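Glutaredoxin-2 (Vaccinia virus, PDB 2G2Q) passes disulfide bonds from a membrane-associated viral protein to virion membrane proteins, as a glutaredoxin needed for virion morphogenesis and virus replication. Local coordinates at residues K75-V86 and E110-W119. Residues are numbered along the deposited sequence; the frame is centred on the assembly and turned at random.
Sequences KYNPQTKQMAFV and EIEKATYGVW. With SO4 (sulfate ion), chain D.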
loop_
_atom_site.group_PDB
_atom_site.type_symbol
_atom_site.label_atom_id
_atom_site.label_comp_id
_atom_site.label_asym_id
_atom_site.label_seq_id
_atom_site.Cartn_x
_atom_site.Cartn_y
_atom_site.Cartn_z
ATOM N N LYS A 75 -7.312 -6.523 -3.204
ATOM C CA LYS A 75 -7.382 -7.931 -3.516
ATOM C C LYS A 75 -8.469 -8.036 -4.574
ATOM O O LYS A 75 -9.626 -7.690 -4.322
ATOM C CB LYS A 75 -7.694 -8.737 -2.241
ATOM C CG LYS A 75 -7.745 -10.242 -2.441
ATOM C CD LYS A 75 -7.860 -11.018 -1.120
ATOM C CE LYS A 75 -9.243 -10.897 -0.475
ATOM N NZ LYS A 75 -9.283 -11.611 0.843
ATOM N N TYR A 76 -8.083 -8.457 -5.775
ATOM C CA TYR A 76 -9.027 -8.613 -6.879
ATOM C C TYR A 76 -9.254 -10.086 -7.215
ATOM O O TYR A 76 -8.294 -10.862 -7.385
ATOM C CB TYR A 76 -8.546 -7.864 -8.141
ATOM C CG TYR A 76 -9.540 -7.948 -9.277
ATOM C CD1 TYR A 76 -10.830 -7.429 -9.133
ATOM C CD2 TYR A 76 -9.212 -8.566 -10.486
ATOM C CE1 TYR A 76 -11.752 -7.485 -10.159
ATOM C CE2 TYR A 76 -10.142 -8.636 -11.533
ATOM C CZ TYR A 76 -11.416 -8.099 -11.352
ATOM O OH TYR A 76 -12.376 -8.171 -12.363
ATOM N N ASN A 77 -10.524 -10.461 -7.338
ATOM C CA ASN A 77 -10.875 -11.809 -7.771
ATOM C C ASN A 77 -11.339 -11.819 -9.213
ATOM O O ASN A 77 -12.484 -11.467 -9.495
ATOM C CB ASN A 77 -11.936 -12.448 -6.844
ATOM C CG ASN A 77 -12.233 -13.905 -7.199
ATOM O OD1 ASN A 77 -12.428 -14.268 -8.371
ATOM N ND2 ASN A 77 -12.258 -14.743 -6.192
ATOM N N PRO A 78 -10.479 -12.300 -10.127
ATOM C CA PRO A 78 -10.716 -12.221 -11.586
ATOM C C PRO A 78 -11.891 -13.088 -12.078
ATOM O O PRO A 78 -12.455 -12.850 -13.165
ATOM C CB PRO A 78 -9.409 -12.753 -12.180
ATOM C CG PRO A 78 -8.422 -12.763 -11.054
ATOM C CD PRO A 78 -9.228 -13.017 -9.818
ATOM N N GLN A 79 -12.245 -14.093 -11.298
ATOM C CA GLN A 79 -13.327 -14.989 -11.665
ATOM C C GLN A 79 -14.679 -14.423 -11.219
ATOM O O GLN A 79 -15.628 -14.392 -12.001
ATOM C CB GLN A 79 -13.073 -16.367 -11.053
ATOM C CG GLN A 79 -11.851 -17.061 -11.620
ATOM C CD GLN A 79 -12.201 -17.994 -12.764
ATOM O OE1 GLN A 79 -12.894 -17.611 -13.715
ATOM N NE2 GLN A 79 -11.731 -19.240 -12.674
ATOM N N THR A 80 -14.777 -13.990 -9.962
ATOM C CA THR A 80 -16.001 -13.327 -9.485
ATOM C C THR A 80 -16.090 -11.858 -9.899
ATOM O O THR A 80 -17.171 -11.287 -9.891
ATOM C CB THR A 80 -16.171 -13.374 -7.957
ATOM O OG1 THR A 80 -15.263 -12.449 -7.341
ATOM C CG2 THR A 80 -15.983 -14.777 -7.399
ATOM N N LYS A 81 -14.956 -11.251 -10.245
ATOM C CA LYS A 81 -14.903 -9.833 -10.624
ATOM C C LYS A 81 -15.227 -8.929 -9.431
ATOM O O LYS A 81 -15.834 -7.863 -9.574
ATOM C CB LYS A 81 -15.809 -9.547 -11.827
ATOM C CG LYS A 81 -15.348 -10.236 -13.105
ATOM C CD LYS A 81 -16.338 -10.047 -14.262
ATOM C CE LYS A 81 -15.683 -10.396 -15.589
ATOM N NZ LYS A 81 -16.672 -10.747 -16.664
ATOM N N GLN A 82 -14.799 -9.370 -8.248
ATOM C CA GLN A 82 -15.052 -8.657 -7.013
ATOM C C GLN A 82 -13.753 -8.137 -6.491
ATOM O O GLN A 82 -12.687 -8.656 -6.819
ATOM C CB GLN A 82 -15.661 -9.570 -5.973
ATOM C CG GLN A 82 -17.110 -9.843 -6.195
ATOM C CD GLN A 82 -17.674 -10.774 -5.161
ATOM O OE1 GLN A 82 -18.619 -10.416 -4.467
ATOM N NE2 GLN A 82 -17.103 -11.977 -5.046
HETATM N N MSE A 83 -13.863 -7.119 -5.648
HETATM C CA MSE A 83 -12.725 -6.384 -5.161
HETATM C C MSE A 83 -12.779 -6.322 -3.637
HETATM O O MSE A 83 -13.861 -6.343 -3.040
HETATM C CB MSE A 83 -12.773 -4.990 -5.770
HETATM C CG MSE A 83 -11.524 -4.221 -5.643
HETATM SE SE MSE A 83 -10.033 -4.882 -6.649
HETATM C CE MSE A 83 -10.633 -4.303 -8.478
ATOM N N ALA A 84 -11.606 -6.258 -3.018
ATOM C CA ALA A 84 -11.487 -6.176 -1.582
ATOM C C ALA A 84 -10.433 -5.161 -1.152
ATOM O O ALA A 84 -9.366 -5.067 -1.752
ATOM C CB ALA A 84 -11.183 -7.539 -1.007
ATOM N N PHE A 85 -10.757 -4.398 -0.110
ATOM C CA PHE A 85 -9.849 -3.443 0.514
ATOM C C PHE A 85 -9.070 -4.060 1.657
ATOM O O PHE A 85 -9.635 -4.311 2.694
ATOM C CB PHE A 85 -10.666 -2.328 1.139
ATOM C CG PHE A 85 -10.576 -1.041 0.423
ATOM C CD1 PHE A 85 -9.571 -0.130 0.739
ATOM C CD2 PHE A 85 -11.500 -0.722 -0.569
ATOM C CE1 PHE A 85 -9.479 1.105 0.059
ATOM C CE2 PHE A 85 -11.434 0.495 -1.264
ATOM C CZ PHE A 85 -10.424 1.414 -0.952
ATOM N N VAL A 86 -7.770 -4.264 1.509
ATOM C CA VAL A 86 -7.004 -4.808 2.634
ATOM C C VAL A 86 -6.669 -3.752 3.709
ATOM O O VAL A 86 -6.196 -2.650 3.397
ATOM C CB VAL A 86 -5.736 -5.540 2.151
ATOM C CG1 VAL A 86 -5.068 -6.261 3.295
ATOM C CG2 VAL A 86 -6.084 -6.537 1.037
ATOM N N GLU A 110 -4.526 -10.271 7.328
ATOM C CA GLU A 110 -5.321 -9.129 6.891
ATOM C C GLU A 110 -5.742 -9.268 5.425
ATOM O O GLU A 110 -6.871 -8.904 5.050
ATOM C CB GLU A 110 -4.563 -7.816 7.120
ATOM C CG GLU A 110 -4.255 -7.539 8.611
ATOM C CD GLU A 110 -3.358 -6.311 8.830
ATOM O OE1 GLU A 110 -3.643 -5.520 9.757
ATOM O OE2 GLU A 110 -2.369 -6.128 8.080
ATOM N N ILE A 111 -4.830 -9.788 4.601
ATOM C CA ILE A 111 -5.110 -10.021 3.188
ATOM C C ILE A 111 -6.153 -11.136 3.044
ATOM O O ILE A 111 -7.028 -11.082 2.186
ATOM C CB ILE A 111 -3.830 -10.424 2.416
ATOM C CG1 ILE A 111 -2.911 -9.225 2.239
ATOM C CG2 ILE A 111 -4.175 -11.042 1.047
ATOM C CD1 ILE A 111 -1.511 -9.643 1.793
ATOM N N GLU A 112 -6.049 -12.146 3.890
ATOM C CA GLU A 112 -6.927 -13.283 3.762
ATOM C C GLU A 112 -8.351 -13.016 4.232
ATOM O O GLU A 112 -9.280 -13.590 3.691
ATOM C CB GLU A 112 -6.304 -14.523 4.408
ATOM C CG GLU A 112 -5.183 -15.095 3.529
ATOM C CD GLU A 112 -4.520 -16.317 4.118
ATOM O OE1 GLU A 112 -4.145 -17.214 3.331
ATOM O OE2 GLU A 112 -4.376 -16.393 5.365
ATOM N N LYS A 113 -8.509 -12.117 5.197
ATOM C CA LYS A 113 -9.813 -11.782 5.792
ATOM C C LYS A 113 -10.548 -10.663 5.052
ATOM O O LYS A 113 -11.716 -10.410 5.309
ATOM C CB LYS A 113 -9.634 -11.342 7.245
ATOM C CG LYS A 113 -9.183 -12.419 8.220
ATOM C CD LYS A 113 -8.526 -11.765 9.451
ATOM C CE LYS A 113 -9.007 -12.370 10.768
ATOM N NZ LYS A 113 -8.276 -13.594 11.237
ATOM N N ALA A 114 -9.854 -9.968 4.165
ATOM C CA ALA A 114 -10.435 -8.845 3.442
ATOM C C ALA A 114 -11.675 -9.297 2.647
ATOM O O ALA A 114 -11.598 -10.214 1.843
ATOM C CB ALA A 114 -9.390 -8.239 2.521
ATOM N N THR A 115 -12.806 -8.643 2.884
ATOM C CA THR A 115 -14.074 -9.055 2.296
ATOM C C THR A 115 -14.322 -8.471 0.920
ATOM O O THR A 115 -14.036 -7.312 0.677
ATOM C CB THR A 115 -15.265 -8.683 3.192
ATOM O OG1 THR A 115 -15.332 -7.253 3.318
ATOM C CG2 THR A 115 -15.147 -9.348 4.558
ATOM N N TYR A 116 -14.882 -9.287 0.035
ATOM C CA TYR A 116 -15.195 -8.890 -1.341
ATOM C C TYR A 116 -16.488 -8.112 -1.502
ATOM O O TYR A 116 -17.447 -8.320 -0.760
ATOM C CB TYR A 116 -15.303 -10.126 -2.227
ATOM C CG TYR A 116 -13.977 -10.742 -2.523
ATOM C CD1 TYR A 116 -13.655 -12.005 -2.039
ATOM C CD2 TYR A 116 -13.037 -10.065 -3.275
ATOM C CE1 TYR A 116 -12.435 -12.577 -2.307
ATOM C CE2 TYR A 116 -11.825 -10.624 -3.540
ATOM C CZ TYR A 116 -11.524 -11.886 -3.053
ATOM O OH TYR A 116 -10.295 -12.443 -3.316
ATOM N N GLY A 117 -16.499 -7.237 -2.509
ATOM C CA GLY A 117 -17.702 -6.549 -2.951
ATOM C C GLY A 117 -17.621 -6.048 -4.377
ATOM O O GLY A 117 -16.539 -5.976 -4.988
ATOM N N VAL A 118 -18.784 -5.710 -4.917
ATOM C CA VAL A 118 -18.871 -4.909 -6.143
ATOM C C VAL A 118 -19.096 -3.452 -5.706
ATOM O O VAL A 118 -20.084 -3.148 -5.006
ATOM C CB VAL A 118 -20.032 -5.396 -7.066
ATOM C CG1 VAL A 118 -20.425 -4.327 -8.093
ATOM C CG2 VAL A 118 -19.661 -6.710 -7.753
ATOM N N TRP A 119 -18.169 -2.575 -6.094
ATOM C CA TRP A 119 -18.288 -1.127 -5.848
ATOM C C TRP A 119 -18.677 -0.424 -7.141
ATOM O O TRP A 119 -17.986 -0.590 -8.154
ATOM C CB TRP A 119 -16.969 -0.539 -5.307
ATOM C CG TRP A 119 -16.267 -1.419 -4.283
ATOM C CD1 TRP A 119 -16.856 -2.225 -3.330
ATOM C CD2 TRP A 119 -14.852 -1.574 -4.113
ATOM N NE1 TRP A 119 -15.887 -2.864 -2.586
ATOM C CE2 TRP A 119 -14.652 -2.484 -3.047
ATOM C CE3 TRP A 119 -13.729 -1.033 -4.757
ATOM C CZ2 TRP A 119 -13.373 -2.865 -2.620
ATOM C CZ3 TRP A 119 -12.460 -1.404 -4.316
ATOM C CH2 TRP A 119 -12.297 -2.316 -3.266
HETATM S S SO4 D . -8.636 -14.931 -0.908
HETATM O O1 SO4 D . -9.815 -14.172 -1.296
HETATM O O2 SO4 D . -7.804 -14.136 -0.007
HETATM O O3 SO4 D . -9.090 -16.140 -0.216
HETATM O O4 SO4 D . -7.871 -15.302 -2.098
HETATM O O HOH W 1 -13.277 -4.858 1.470
#
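The ammonium group of K75 is gripped by two backbone carbonyls, one in the last turn of helix 104-113 and one just after it, and by a sulfate. NZ lies 2.7 Å from I111 O, nearly in line with that carbonyl bond, and 2.9 Å from A114 O, which it meets in the carbonyl plane on a lone pair. A third bond, of 3.0 Å, joins NZ to sulfate O2. The chain leaves the backbone with CG anti to N (chi1 -178°) and bends at chi3, which carries NZ past the Y116 phenol to the helix end. Two carbonyl oxygens at and just beyond the helix end would probably favour a charged lysine here. Y116 OH donates to sulfate O1 at 2.7 Å, and Y30 and N3 complete the anion site; the sulfate probably comes from the crystallisation liquor.

The Y116 side chain crosses those of K75, N77 and Q82 at about right angles, with N77 CB against CE2, Q82 CB against CD2 and A84 CB also near CD2. At the other end of the contact, V86 spreads its two methyls, CG1 against I111 CG1 and CG2 against A114 CB. Where M83 and W119 meet, selenomethionine CB stands over one face of the indole, 3.8 Å from the centroid of the six-membered ring, in a CH-pi contact. The F85 ring lies obliquely to the same indole.

M83 and G117 form an antiparallel hydrogen-bonded pair, M83 N to G117 O at 3.0 Å and G117 N to M83 O at 2.8 Å. Beyond it the pairing gives way to a water that bridges F85 N and T115 O. Residues 116-117 thus add a short, weakly bonded edge strand to the 71-77/82-85 beta hairpin, two residues after the last helix, 104-113, of this thioredoxin fold.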